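Local coordinates for protein EXOU (Pseudomonas aeruginosa, PDB 4AKX) that probably cleaves membrane phospholipids of host cells with a patatin-like domain, as a type III secretion toxin that pairs with the chaperone SpcU, at residues B[237-242]-B[278-283]; B[256-261]-B[269-274]; B[488-493]-B[519-524]; B[529-534]-B[560-565]. All coordinates share one frame; numbering follows the deposited sequence.

Contacts 1 and 2 lie in the patatin-like phospholipase range and touch each other. Contact 2 is nested inside the chain loop closed by contact 1, and F239 CZ packs on F272 CB at 3.6 Å. Contact 2 is the one next to the probable nucleophile elbow: its strand 254-263 pairs with strand 110-114, which leads into that turn. Contacts 3 and 4 belong to the middle helical domain, and their centres are 11 Å apart. D522 OD1 joins them by a probable hydrogen bond to S560 OG at 2.6 Å. The two pairs are well separated: the centres of contacts 2 and 3 are 41 Å apart, and their nearest atoms about 25 Å.

Contact 1: residues B[237-242]-B[278-283]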
loop_
_atom_site.group_PDB
_atom_site.type_symbol
_atom_site.label_atom_id
_atom_site.label_comp_id
_atom_site.label_asym_id
_atom_site.label_seq_id
_atom_site.Cartn_x
_atom_site.Cartn_y
_atom_site.Cartn_z
ATOM N N VAL B 237 -14.894 -51.303 -21.347
ATOM C CA VAL B 237 -14.967 -51.107 -19.905
ATOM C C VAL B 237 -15.276 -49.647 -19.552
ATOM O O VAL B 237 -14.690 -48.719 -20.107
ATOM C CB VAL B 237 -13.712 -51.624 -19.160
ATOM C CG1 VAL B 237 -13.130 -52.836 -19.888
ATOM C CG2 VAL B 237 -12.664 -50.519 -19.007
ATOM N N THR B 238 -16.253 -49.468 -18.675
ATOM C CA THR B 238 -16.638 -48.158 -18.192
ATOM C C THR B 238 -15.842 -47.832 -16.923
ATOM O O THR B 238 -15.011 -48.631 -16.484
ATOM C CB THR B 238 -18.170 -48.085 -17.925
ATOM O OG1 THR B 238 -18.568 -49.068 -16.951
ATOM C CG2 THR B 238 -18.946 -48.297 -19.218
ATOM N N PHE B 239 -16.065 -46.656 -16.350
ATOM C CA PHE B 239 -15.578 -46.397 -15.005
ATOM C C PHE B 239 -16.465 -47.144 -14.001
ATOM O O PHE B 239 -15.963 -47.840 -13.100
ATOM C CB PHE B 239 -15.549 -44.897 -14.703
ATOM C CG PHE B 239 -14.644 -44.102 -15.615
ATOM C CD1 PHE B 239 -13.290 -43.943 -15.322
ATOM C CD2 PHE B 239 -15.162 -43.461 -16.732
ATOM C CE1 PHE B 239 -12.468 -43.194 -16.146
ATOM C CE2 PHE B 239 -14.348 -42.706 -17.555
ATOM C CZ PHE B 239 -12.995 -42.587 -17.271
ATOM N N GLY B 240 -17.781 -47.035 -14.198
ATOM C CA GLY B 240 -18.764 -47.630 -13.294
ATOM C C GLY B 240 -18.388 -49.032 -12.848
ATOM O O GLY B 240 -18.613 -49.420 -11.693
ATOM N N ASP B 241 -17.793 -49.792 -13.756
ATOM C CA ASP B 241 -17.513 -51.181 -13.473
ATOM C C ASP B 241 -16.066 -51.420 -13.051
ATOM O O ASP B 241 -15.793 -52.304 -12.230
ATOM C CB ASP B 241 -17.887 -52.048 -14.669
ATOM C CG ASP B 241 -17.348 -51.509 -15.955
ATOM O OD1 ASP B 241 -16.634 -50.479 -15.904
ATOM O OD2 ASP B 241 -17.641 -52.109 -17.015
ATOM N N LEU B 242 -15.141 -50.637 -13.606
ATOM C CA LEU B 242 -13.781 -50.634 -13.098
ATOM C C LEU B 242 -13.863 -50.455 -11.600
ATOM O O LEU B 242 -13.293 -51.229 -10.833
ATOM C CB LEU B 242 -12.953 -49.522 -13.742
ATOM C CG LEU B 242 -12.141 -50.011 -14.941
ATOM C CD1 LEU B 242 -11.072 -49.017 -15.373
ATOM C CD2 LEU B 242 -11.513 -51.354 -14.591
ATOM N N PRO B 278 -20.019 -42.213 -15.301
ATOM C CA PRO B 278 -19.902 -43.565 -14.781
ATOM C C PRO B 278 -19.972 -44.614 -15.870
ATOM O O PRO B 278 -19.301 -45.642 -15.783
ATOM C CB PRO B 278 -21.121 -43.693 -13.874
ATOM C CG PRO B 278 -22.137 -42.805 -14.490
ATOM C CD PRO B 278 -21.422 -41.767 -15.326
ATOM N N ASP B 279 -20.785 -44.352 -16.887
ATOM C CA ASP B 279 -21.103 -45.362 -17.882
ATOM C C ASP B 279 -20.417 -45.064 -19.204
ATOM O O ASP B 279 -20.416 -45.897 -20.116
ATOM C CB ASP B 279 -22.617 -45.477 -18.069
ATOM C CG ASP B 279 -23.360 -45.700 -16.752
ATOM O OD1 ASP B 279 -22.825 -46.397 -15.846
ATOM O OD2 ASP B 279 -24.487 -45.166 -16.624
ATOM N N LEU B 280 -19.827 -43.874 -19.305
ATOM C CA LEU B 280 -18.927 -43.576 -20.406
ATOM C C LEU B 280 -17.762 -44.553 -20.372
ATOM O O LEU B 280 -17.346 -45.004 -19.308
ATOM C CB LEU B 280 -18.415 -42.143 -20.309
ATOM C CG LEU B 280 -17.092 -41.858 -21.020
ATOM C CD1 LEU B 280 -17.337 -41.433 -22.460
ATOM C CD2 LEU B 280 -16.301 -40.806 -20.264
ATOM N N GLU B 281 -17.249 -44.884 -21.548
ATOM C CA GLU B 281 -16.200 -45.876 -21.675
ATOM C C GLU B 281 -14.801 -45.307 -21.444
ATOM O O GLU B 281 -14.418 -44.303 -22.030
ATOM C CB GLU B 281 -16.257 -46.505 -23.060
ATOM C CG GLU B 281 -17.121 -47.744 -23.177
ATOM C CD GLU B 281 -17.114 -48.287 -24.592
ATOM O OE1 GLU B 281 -16.082 -48.135 -25.288
ATOM O OE2 GLU B 281 -18.138 -48.847 -25.019
ATOM N N VAL B 282 -14.026 -46.029 -20.649
ATOM C CA VAL B 282 -12.634 -45.692 -20.331
ATOM C C VAL B 282 -11.789 -45.405 -21.548
ATOM O O VAL B 282 -10.924 -44.555 -21.521
ATOM C CB VAL B 282 -11.963 -46.822 -19.513
ATOM C CG1 VAL B 282 -10.448 -46.757 -19.634
ATOM C CG2 VAL B 282 -12.409 -46.749 -18.053
ATOM N N ALA B 283 -12.027 -46.147 -22.609
ATOM C CA ALA B 283 -11.280 -45.962 -23.851
ATOM C C ALA B 283 -11.552 -44.586 -24.456
ATOM O O ALA B 283 -10.624 -43.895 -24.879
ATOM C CB ALA B 283 -11.612 -47.071 -24.851
#
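The carbonyl of P278 receives the backbone N-H of G240, with P278 O to G240 N at 2.6 Å. This holds the start of helix 239-246 to the loop 278-281. Next along the loop, the carbonyl oxygen of D279 lies beside the methyl CG2 of T238, the branch anti to the carbonyl carbon. The other branch of T238, OG1, stands between the backbone N and the carbonyl carbon (chi1 59°). There it faces D241 of its own segment and donates to D241 OD1 at 2.6 Å. L280 has two partners. Its CD2 meets the edge of the F239 ring in plane, 3.8 Å from CE2, and its carbonyl oxygen receives a CA-H...O contact from T238. E281 is the N-cap residue of helix 282-288. Its CB and CG pass the carbonyl of V237, and OE2 bonds weakly to the backbone N of G236. V282 makes the broadest contact. Its N donates to V237 O at 2.8 Å. Its methyl CG2 sits over the centre of the F239 ring as a CH-pi contact, 4.0 Å from the centroid. The same methyl meets L242 CD1 at 3.8 Å. F239 and V282 both also touch L255 of strand 254-263. The arrangement joins the starts of the helices that come before and after a beta hairpin in the chain and pack on it, within the alpha/beta fold of a patatin-like phospholipase.

Contact 2: residues B[256-261]-B[269-274]; sequences NITGTA and LVVFNA
I257 and F272 bond reciprocally, each N-H to the other's carbonyl, I257 N to F272 O at 2.9 Å and F272 N to I257 O at 3.0 Å. G259 and V270 form the next hydrogen-bonded pair, G259 N to V270 O at 3.1 Å and V270 N to G259 O at 3.0 Å. A weaker bond runs between side chains, from N273 ND2 to N256 OD1 at 3.5 Å. N273 CG stands between its backbone N and carbonyl carbon (chi1 75°), which brings ND2 over to N256. The two amide planes are 63° apart. The stronger partners of N273 follow it in the chain: OD1 is bonded to H276 and S275. These strands form an antiparallel beta hairpin at one side of the patatin-like mixed sheet, with strand 266-273 outermost within this chain. Strand 254-263 also pairs in parallel with strand 110-114, which runs into a GxSxG sequence, consistent with a nucleophile elbow. T258, near that turn, shares a face with N256, N273 and V271, and meets V271 through their CG2 methyls. I257 and F272 point to the other face, where I257 CB stands 4.5 Å from F272 CD2. Helix 282-288 covers it, with A286 on I257 and A285 on F272.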
loop_
_atom_site.group_PDB
_atom_site.type_symbol
_atom_site.label_atom_id
_atom_site.label_comp_id
_atom_site.label_asym_id
_atom_site.label_seq_id
_atom_site.Cartn_x
_atom_site.Cartn_y
_atom_site.Cartn_z
ATOM N N ASN B 256 -9.235 -42.231 -12.805
ATOM C CA ASN B 256 -9.548 -40.825 -12.896
ATOM C C ASN B 256 -8.670 -40.273 -13.990
ATOM O O ASN B 256 -7.438 -40.301 -13.880
ATOM C CB ASN B 256 -9.233 -40.082 -11.582
ATOM C CG ASN B 256 -9.936 -40.685 -10.358
ATOM O OD1 ASN B 256 -10.948 -40.145 -9.869
ATOM N ND2 ASN B 256 -9.370 -41.779 -9.821
ATOM N N ILE B 257 -9.292 -39.786 -15.059
ATOM C CA ILE B 257 -8.540 -39.118 -16.104
ATOM C C ILE B 257 -8.919 -37.658 -16.143
ATOM O O ILE B 257 -10.080 -37.314 -16.384
ATOM C CB ILE B 257 -8.771 -39.748 -17.489
ATOM C CG1 ILE B 257 -8.492 -41.245 -17.456
ATOM C CG2 ILE B 257 -7.864 -39.100 -18.523
ATOM C CD1 ILE B 257 -8.688 -41.914 -18.795
ATOM N N THR B 258 -7.940 -36.801 -15.877
ATOM C CA THR B 258 -8.170 -35.356 -15.902
ATOM C C THR B 258 -7.618 -34.793 -17.210
ATOM O O THR B 258 -6.785 -35.442 -17.859
ATOM C CB THR B 258 -7.603 -34.600 -14.638
ATOM O OG1 THR B 258 -6.223 -34.918 -14.421
ATOM C CG2 THR B 258 -8.378 -34.968 -13.378
ATOM N N GLY B 259 -8.126 -33.626 -17.614
ATOM C CA GLY B 259 -7.680 -32.953 -18.831
ATOM C C GLY B 259 -8.127 -31.508 -18.828
ATOM O O GLY B 259 -9.121 -31.173 -18.200
ATOM N N THR B 260 -7.405 -30.647 -19.540
ATOM C CA THR B 260 -7.667 -29.209 -19.504
ATOM C C THR B 260 -7.923 -28.630 -20.899
ATOM O O THR B 260 -6.982 -28.427 -21.662
ATOM C CB THR B 260 -6.485 -28.451 -18.865
ATOM O OG1 THR B 260 -6.633 -27.043 -19.096
ATOM C CG2 THR B 260 -5.155 -28.926 -19.460
ATOM N N ALA B 261 -9.181 -28.348 -21.230
ATOM C CA ALA B 261 -9.515 -27.875 -22.583
ATOM C C ALA B 261 -9.614 -26.373 -22.629
ATOM O O ALA B 261 -10.327 -25.781 -21.825
ATOM C CB ALA B 261 -10.814 -28.502 -23.081
ATOM N N LEU B 269 -11.201 -27.111 -16.597
ATOM C CA LEU B 269 -10.986 -28.454 -16.076
ATOM C C LEU B 269 -12.099 -29.381 -16.520
ATOM O O LEU B 269 -13.274 -28.985 -16.549
ATOM C CB LEU B 269 -10.912 -28.439 -14.564
ATOM C CG LEU B 269 -9.665 -27.762 -14.044
ATOM C CD1 LEU B 269 -9.898 -27.281 -12.625
ATOM C CD2 LEU B 269 -8.478 -28.708 -14.136
ATOM N N VAL B 270 -11.720 -30.607 -16.882
ATOM C CA VAL B 270 -12.669 -31.657 -17.285
ATOM C C VAL B 270 -12.289 -33.002 -16.647
ATOM O O VAL B 270 -11.135 -33.454 -16.742
ATOM C CB VAL B 270 -12.787 -31.804 -18.842
ATOM C CG1 VAL B 270 -13.188 -30.479 -19.493
ATOM C CG2 VAL B 270 -11.480 -32.293 -19.461
ATOM N N VAL B 271 -13.250 -33.633 -15.982
ATOM C CA VAL B 271 -12.962 -34.889 -15.292
ATOM C C VAL B 271 -13.798 -36.056 -15.799
ATOM O O VAL B 271 -15.024 -35.947 -15.994
ATOM C CB VAL B 271 -13.033 -34.765 -13.738
ATOM C CG1 VAL B 271 -13.320 -36.114 -13.084
ATOM C CG2 VAL B 271 -11.733 -34.200 -13.202
ATOM N N PHE B 272 -13.096 -37.160 -16.038
ATOM C CA PHE B 272 -13.706 -38.451 -16.256
ATOM C C PHE B 272 -13.369 -39.346 -15.087
ATOM O O PHE B 272 -12.193 -39.676 -14.848
ATOM C CB PHE B 272 -13.192 -39.052 -17.550
ATOM C CG PHE B 272 -13.334 -38.141 -18.727
ATOM C CD1 PHE B 272 -14.599 -37.773 -19.182
ATOM C CD2 PHE B 272 -12.210 -37.629 -19.376
ATOM C CE1 PHE B 272 -14.738 -36.918 -20.265
ATOM C CE2 PHE B 272 -12.347 -36.786 -20.461
ATOM C CZ PHE B 272 -13.609 -36.422 -20.899
ATOM N N ASN B 273 -14.399 -39.680 -14.320
ATOM C CA ASN B 273 -14.273 -40.673 -13.272
ATOM C C ASN B 273 -15.585 -41.387 -12.973
ATOM O O ASN B 273 -16.629 -41.068 -13.555
ATOM C CB ASN B 273 -13.625 -40.082 -11.989
ATOM C CG ASN B 273 -14.577 -39.193 -11.173
ATOM O OD1 ASN B 273 -15.680 -38.854 -11.605
ATOM N ND2 ASN B 273 -14.130 -38.806 -9.989
ATOM N N ALA B 274 -15.507 -42.347 -12.051
ATOM C CA ALA B 274 -16.622 -43.203 -11.660
ATOM C C ALA B 274 -17.855 -42.419 -11.276
ATOM O O ALA B 274 -18.965 -42.915 -11.432
ATOM C CB ALA B 274 -16.207 -44.110 -10.506
#

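Contact 3: residues B[488-493]-B[519-524]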
loop_
_atom_site.group_PDB
_atom_site.type_symbol
_atom_site.label_atom_id
_atom_site.label_comp_id
_atom_site.label_asym_id
_atom_site.label_seq_id
_atom_site.Cartn_x
_atom_site.Cartn_y
_atom_site.Cartn_z
ATOM N N ARG B 488 -19.387 -46.865 19.117
ATOM C CA ARG B 488 -19.742 -47.795 18.048
ATOM C C ARG B 488 -21.062 -48.527 18.325
ATOM O O ARG B 488 -21.813 -48.846 17.400
ATOM C CB ARG B 488 -18.619 -48.763 17.720
ATOM C CG ARG B 488 -17.375 -48.083 17.197
ATOM C CD ARG B 488 -17.581 -47.522 15.810
ATOM N NE ARG B 488 -16.421 -46.734 15.453
ATOM C CZ ARG B 488 -16.464 -45.647 14.700
ATOM N NH1 ARG B 488 -17.629 -45.256 14.175
ATOM N NH2 ARG B 488 -15.345 -44.966 14.461
ATOM N N ASP B 489 -21.379 -48.721 19.599
ATOM C CA ASP B 489 -22.630 -49.347 19.970
ATOM C C ASP B 489 -23.804 -48.440 19.696
ATOM O O ASP B 489 -24.796 -48.862 19.097
ATOM C CB ASP B 489 -22.617 -49.723 21.442
ATOM C CG ASP B 489 -21.918 -51.035 21.698
ATOM O OD1 ASP B 489 -21.589 -51.723 20.719
ATOM O OD2 ASP B 489 -21.676 -51.379 22.874
ATOM N N ALA B 490 -23.689 -47.191 20.154
ATOM C CA ALA B 490 -24.750 -46.191 20.032
ATOM C C ALA B 490 -25.060 -45.860 18.598
ATOM O O ALA B 490 -26.190 -45.531 18.281
ATOM C CB ALA B 490 -24.368 -44.938 20.748
ATOM N N PHE B 491 -24.051 -45.956 17.738
ATOM C CA PHE B 491 -24.204 -45.673 16.338
ATOM C C PHE B 491 -24.936 -46.780 15.613
ATOM O O PHE B 491 -25.676 -46.513 14.660
ATOM C CB PHE B 491 -22.861 -45.516 15.725
ATOM C CG PHE B 491 -22.272 -44.163 15.903
ATOM C CD1 PHE B 491 -23.034 -43.024 15.694
ATOM C CD2 PHE B 491 -20.932 -44.022 16.166
ATOM C CE1 PHE B 491 -22.457 -41.767 15.772
ATOM C CE2 PHE B 491 -20.349 -42.776 16.230
ATOM C CZ PHE B 491 -21.109 -41.648 16.059
ATOM N N THR B 492 -24.730 -48.023 16.030
ATOM C CA THR B 492 -25.558 -49.105 15.494
ATOM C C THR B 492 -26.992 -48.962 15.992
ATOM O O THR B 492 -27.969 -49.175 15.239
ATOM C CB THR B 492 -25.015 -50.474 15.928
ATOM O OG1 THR B 492 -23.716 -50.659 15.360
ATOM C CG2 THR B 492 -25.945 -51.601 15.495
ATOM N N GLU B 493 -27.103 -48.625 17.281
ATOM C CA GLU B 493 -28.391 -48.596 17.978
ATOM C C GLU B 493 -29.276 -47.543 17.286
ATOM O O GLU B 493 -30.450 -47.781 16.984
ATOM C CB GLU B 493 -28.160 -48.301 19.466
ATOM C CG GLU B 493 -29.412 -48.111 20.305
ATOM C CD GLU B 493 -29.110 -47.680 21.758
ATOM O OE1 GLU B 493 -27.931 -47.793 22.199
ATOM O OE2 GLU B 493 -30.050 -47.215 22.464
ATOM N N GLN B 519 -29.555 -39.701 22.871
ATOM C CA GLN B 519 -29.228 -39.508 24.290
ATOM C C GLN B 519 -27.964 -40.221 24.728
ATOM O O GLN B 519 -27.267 -39.764 25.621
ATOM C CB GLN B 519 -30.394 -39.902 25.169
ATOM C CG GLN B 519 -31.512 -38.910 24.994
ATOM C CD GLN B 519 -32.754 -39.260 25.750
ATOM O OE1 GLN B 519 -32.855 -40.320 26.341
ATOM N NE2 GLN B 519 -33.708 -38.349 25.749
ATOM N N ARG B 520 -27.678 -41.353 24.102
ATOM C CA ARG B 520 -26.561 -42.143 24.527
ATOM C C ARG B 520 -25.308 -41.535 23.981
ATOM O O ARG B 520 -24.255 -41.554 24.628
ATOM C CB ARG B 520 -26.711 -43.586 24.070
ATOM C CG ARG B 520 -27.396 -44.447 25.097
ATOM C CD ARG B 520 -27.400 -45.906 24.697
ATOM N NE ARG B 520 -28.472 -46.614 25.391
ATOM C CZ ARG B 520 -28.460 -46.886 26.689
ATOM N NH1 ARG B 520 -27.432 -46.514 27.443
ATOM N NH2 ARG B 520 -29.483 -47.523 27.237
ATOM N N LEU B 521 -25.435 -40.972 22.785
ATOM C CA LEU B 521 -24.344 -40.268 22.139
ATOM C C LEU B 521 -24.098 -38.968 22.857
ATOM O O LEU B 521 -22.945 -38.648 23.143
ATOM C CB LEU B 521 -24.669 -39.969 20.689
ATOM C CG LEU B 521 -24.715 -41.161 19.756
ATOM C CD1 LEU B 521 -25.056 -40.675 18.352
ATOM C CD2 LEU B 521 -23.354 -41.818 19.801
ATOM N N ASP B 522 -25.165 -38.221 23.166
ATOM C CA ASP B 522 -24.985 -36.967 23.880
ATOM C C ASP B 522 -24.210 -37.182 25.164
ATOM O O ASP B 522 -23.439 -36.345 25.559
ATOM C CB ASP B 522 -26.309 -36.298 24.185
ATOM C CG ASP B 522 -27.071 -35.862 22.909
ATOM O OD1 ASP B 522 -26.452 -35.285 21.976
ATOM O OD2 ASP B 522 -28.310 -36.079 22.847
ATOM N N ALA B 523 -24.354 -38.340 25.784
ATOM C CA ALA B 523 -23.694 -38.576 27.061
ATOM C C ALA B 523 -22.201 -38.767 26.891
ATOM O O ALA B 523 -21.431 -38.405 27.752
ATOM C CB ALA B 523 -24.313 -39.761 27.791
ATOM N N LEU B 524 -21.798 -39.343 25.776
ATOM C CA LEU B 524 -20.377 -39.530 25.492
ATOM C C LEU B 524 -19.614 -38.212 25.171
ATOM O O LEU B 524 -18.396 -38.158 25.273
ATOM C CB LEU B 524 -20.189 -40.571 24.375
ATOM C CG LEU B 524 -20.702 -41.936 24.819
ATOM C CD1 LEU B 524 -21.402 -42.755 23.758
ATOM C CD2 LEU B 524 -19.605 -42.760 25.451
#
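A490 and L521 make the central apolar contact, with A490 CB against L521 CD2 at 3.4 Å. Their CA atoms, at 6.3 Å, are the nearest across the two segments. The small alanine lets the leucine come close to the backbone of helix 474-502. L521 also reaches the F491 ring with both methyls. CD1 lies 3.8 Å from F491 CE1, while CD2 sits over one face of the ring, offset toward the rim. The two side chains cross at about a right angle. A chi1 of -83° sets F491 CG anti to the carbonyl carbon and turns that face of the ring to L521 CD2. A490 CB meets R520 CB as well, at the border between the apolar and charged parts.

The ionic part is one salt bridge. Both carboxylate oxygens of E493 lie about equally near R520 NE. The bond is assigned to E493 OE2, 3.4 Å from R520 NE, and it is weak and bent. This oxygen comes to the edge of the guanidinium, near its plane. The carboxylate and guanidinium planes are nonetheless 49° apart, so the two groups do not pair flat. Both side chains are extended, and they meet at about a right angle on the outer side of the helix pair.

The two helix segments run antiparallel at 156°, with their axes 9.4 Å apart. Helix 528-537 packs beside both, with L534 touching F491 and L524. R488 turns from the pair to a salt bridge with D463.

Contact 4: residues B[529-534]-B[560-565]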
loop_
_atom_site.group_PDB
_atom_site.type_symbol
_atom_site.label_atom_id
_atom_site.label_comp_id
_atom_site.label_asym_id
_atom_site.label_seq_id
_atom_site.Cartn_x
_atom_site.Cartn_y
_atom_site.Cartn_z
ATOM N N GLU B 529 -13.697 -31.852 22.288
ATOM C CA GLU B 529 -12.973 -32.683 21.337
ATOM C C GLU B 529 -13.779 -33.869 20.874
ATOM O O GLU B 529 -13.737 -34.221 19.692
ATOM C CB GLU B 529 -11.662 -33.158 21.936
ATOM C CG GLU B 529 -10.565 -32.110 21.838
ATOM C CD GLU B 529 -10.666 -30.949 22.844
ATOM O OE1 GLU B 529 -11.259 -31.113 23.943
ATOM O OE2 GLU B 529 -10.102 -29.870 22.535
ATOM N N ARG B 530 -14.518 -34.482 21.804
ATOM C CA ARG B 530 -15.271 -35.704 21.527
ATOM C C ARG B 530 -16.587 -35.444 20.811
ATOM O O ARG B 530 -17.043 -36.269 20.033
ATOM C CB ARG B 530 -15.585 -36.418 22.826
ATOM C CG ARG B 530 -14.397 -37.093 23.465
ATOM C CD ARG B 530 -14.791 -37.794 24.745
ATOM N NE ARG B 530 -13.675 -38.559 25.261
ATOM C CZ ARG B 530 -13.780 -39.471 26.212
ATOM N NH1 ARG B 530 -14.974 -39.717 26.785
ATOM N NH2 ARG B 530 -12.696 -40.129 26.597
ATOM N N LEU B 531 -17.248 -34.348 21.175
ATOM C CA LEU B 531 -18.398 -33.836 20.437
ATOM C C LEU B 531 -18.036 -33.593 18.970
ATOM O O LEU B 531 -18.808 -33.924 18.091
ATOM C CB LEU B 531 -18.860 -32.515 21.065
ATOM C CG LEU B 531 -20.117 -31.839 20.531
ATOM C CD1 LEU B 531 -21.319 -32.785 20.565
ATOM C CD2 LEU B 531 -20.413 -30.627 21.347
ATOM N N ALA B 532 -16.877 -32.973 18.706
ATOM C CA ALA B 532 -16.441 -32.801 17.345
ATOM C C ALA B 532 -16.305 -34.185 16.663
ATOM O O ALA B 532 -16.747 -34.367 15.529
ATOM C CB ALA B 532 -15.153 -32.050 17.322
ATOM N N TRP B 533 -15.776 -35.170 17.386
ATOM C CA TRP B 533 -15.492 -36.469 16.786
ATOM C C TRP B 533 -16.800 -37.157 16.471
ATOM O O TRP B 533 -17.001 -37.717 15.361
ATOM C CB TRP B 533 -14.586 -37.308 17.717
ATOM C CG TRP B 533 -14.206 -38.690 17.191
ATOM C CD1 TRP B 533 -13.081 -39.042 16.467
ATOM C CD2 TRP B 533 -14.950 -39.958 17.362
ATOM N NE1 TRP B 533 -13.088 -40.396 16.164
ATOM C CE2 TRP B 533 -14.180 -40.989 16.667
ATOM C CE3 TRP B 533 -16.145 -40.308 17.960
ATOM C CZ2 TRP B 533 -14.582 -42.305 16.632
ATOM C CZ3 TRP B 533 -16.543 -41.655 17.933
ATOM C CH2 TRP B 533 -15.791 -42.620 17.272
ATOM N N LEU B 534 -17.728 -37.048 17.417
ATOM C CA LEU B 534 -19.028 -37.670 17.272
ATOM C C LEU B 534 -19.848 -37.060 16.145
ATOM O O LEU B 534 -20.448 -37.791 15.354
ATOM C CB LEU B 534 -19.801 -37.696 18.586
ATOM C CG LEU B 534 -19.303 -38.632 19.728
ATOM C CD1 LEU B 534 -19.969 -38.233 21.044
ATOM C CD2 LEU B 534 -19.563 -40.115 19.454
ATOM N N SER B 560 -30.988 -32.756 20.971
ATOM C CA SER B 560 -29.671 -33.360 21.111
ATOM C C SER B 560 -28.509 -32.482 20.622
ATOM O O SER B 560 -28.414 -32.193 19.443
ATOM C CB SER B 560 -29.627 -34.666 20.343
ATOM O OG SER B 560 -28.288 -35.029 20.170
ATOM N N PRO B 561 -27.567 -32.137 21.519
ATOM C CA PRO B 561 -26.285 -31.520 21.153
ATOM C C PRO B 561 -25.503 -32.206 20.033
ATOM O O PRO B 561 -24.808 -31.509 19.286
ATOM C CB PRO B 561 -25.456 -31.605 22.453
ATOM C CG PRO B 561 -26.258 -32.401 23.401
ATOM C CD PRO B 561 -27.685 -32.269 22.977
ATOM N N VAL B 562 -25.544 -33.544 19.945
ATOM C CA VAL B 562 -24.638 -34.238 19.020
ATOM C C VAL B 562 -25.202 -34.056 17.642
ATOM O O VAL B 562 -24.514 -33.649 16.694
ATOM C CB VAL B 562 -24.507 -35.721 19.323
ATOM C CG1 VAL B 562 -24.065 -36.468 18.073
ATOM C CG2 VAL B 562 -23.491 -35.921 20.421
ATOM N N LEU B 563 -26.497 -34.271 17.568
ATOM C CA LEU B 563 -27.215 -33.997 16.386
ATOM C C LEU B 563 -27.094 -32.526 15.982
ATOM O O LEU B 563 -26.958 -32.231 14.813
ATOM C CB LEU B 563 -28.665 -34.374 16.585
ATOM C CG LEU B 563 -29.443 -34.501 15.272
ATOM C CD1 LEU B 563 -28.759 -35.421 14.228
ATOM C CD2 LEU B 563 -30.885 -34.930 15.589
ATOM N N ALA B 564 -27.160 -31.604 16.939
ATOM C CA ALA B 564 -26.956 -30.202 16.611
ATOM C C ALA B 564 -25.571 -29.966 16.020
ATOM O O ALA B 564 -25.449 -29.334 14.989
ATOM C CB ALA B 564 -27.178 -29.324 17.792
ATOM N N ALA B 565 -24.538 -30.528 16.612
ATOM C CA ALA B 565 -23.220 -30.458 15.978
ATOM C C ALA B 565 -23.200 -31.033 14.543
ATOM O O ALA B 565 -22.814 -30.349 13.592
ATOM C CB ALA B 565 -22.192 -31.167 16.832
#
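L531 and V562 carry this contact, with L531 CD1 against V562 CG2 at 3.8 Å. The two side chains lie alongside, pointing opposite ways. The same leucine methyl lies 3.9 Å from P561 O and 4.2 Å from A565 CB. One branch thus covers the first turn of helix 561-591. L534, one helical turn beyond L531, adds a looser apolar touch, CD1 to V562 CG2 at 4.3 Å.

Torsions place both groups. L531 has CG anti to its backbone N (chi1 -175°), and with chi2 at 55° this sets CD1 against the second helix. V562 has CG2 anti to its carbonyl carbon, and this is the methyl that meets both leucines.

The next shell fixes the start of helix 561-591. S560 is its N-cap: L563 N donates to S560 OG at 3.2 Å, with a nearly straight N-H...O angle. D522 OD1 probably bonds to both the hydroxyl of S560 and the backbone N of V562, so it binds the same helix start from the neighbouring helix 512-524.

The two helix segments cross at 64°, their axes 9.1 Å apart. A525, between helices 512-524 and 528-537, touches both L531 and L534. On helix 528-537, W533 turns to F483 and A487 of helix 474-502, and R530 makes salt bridges with D455 and D526.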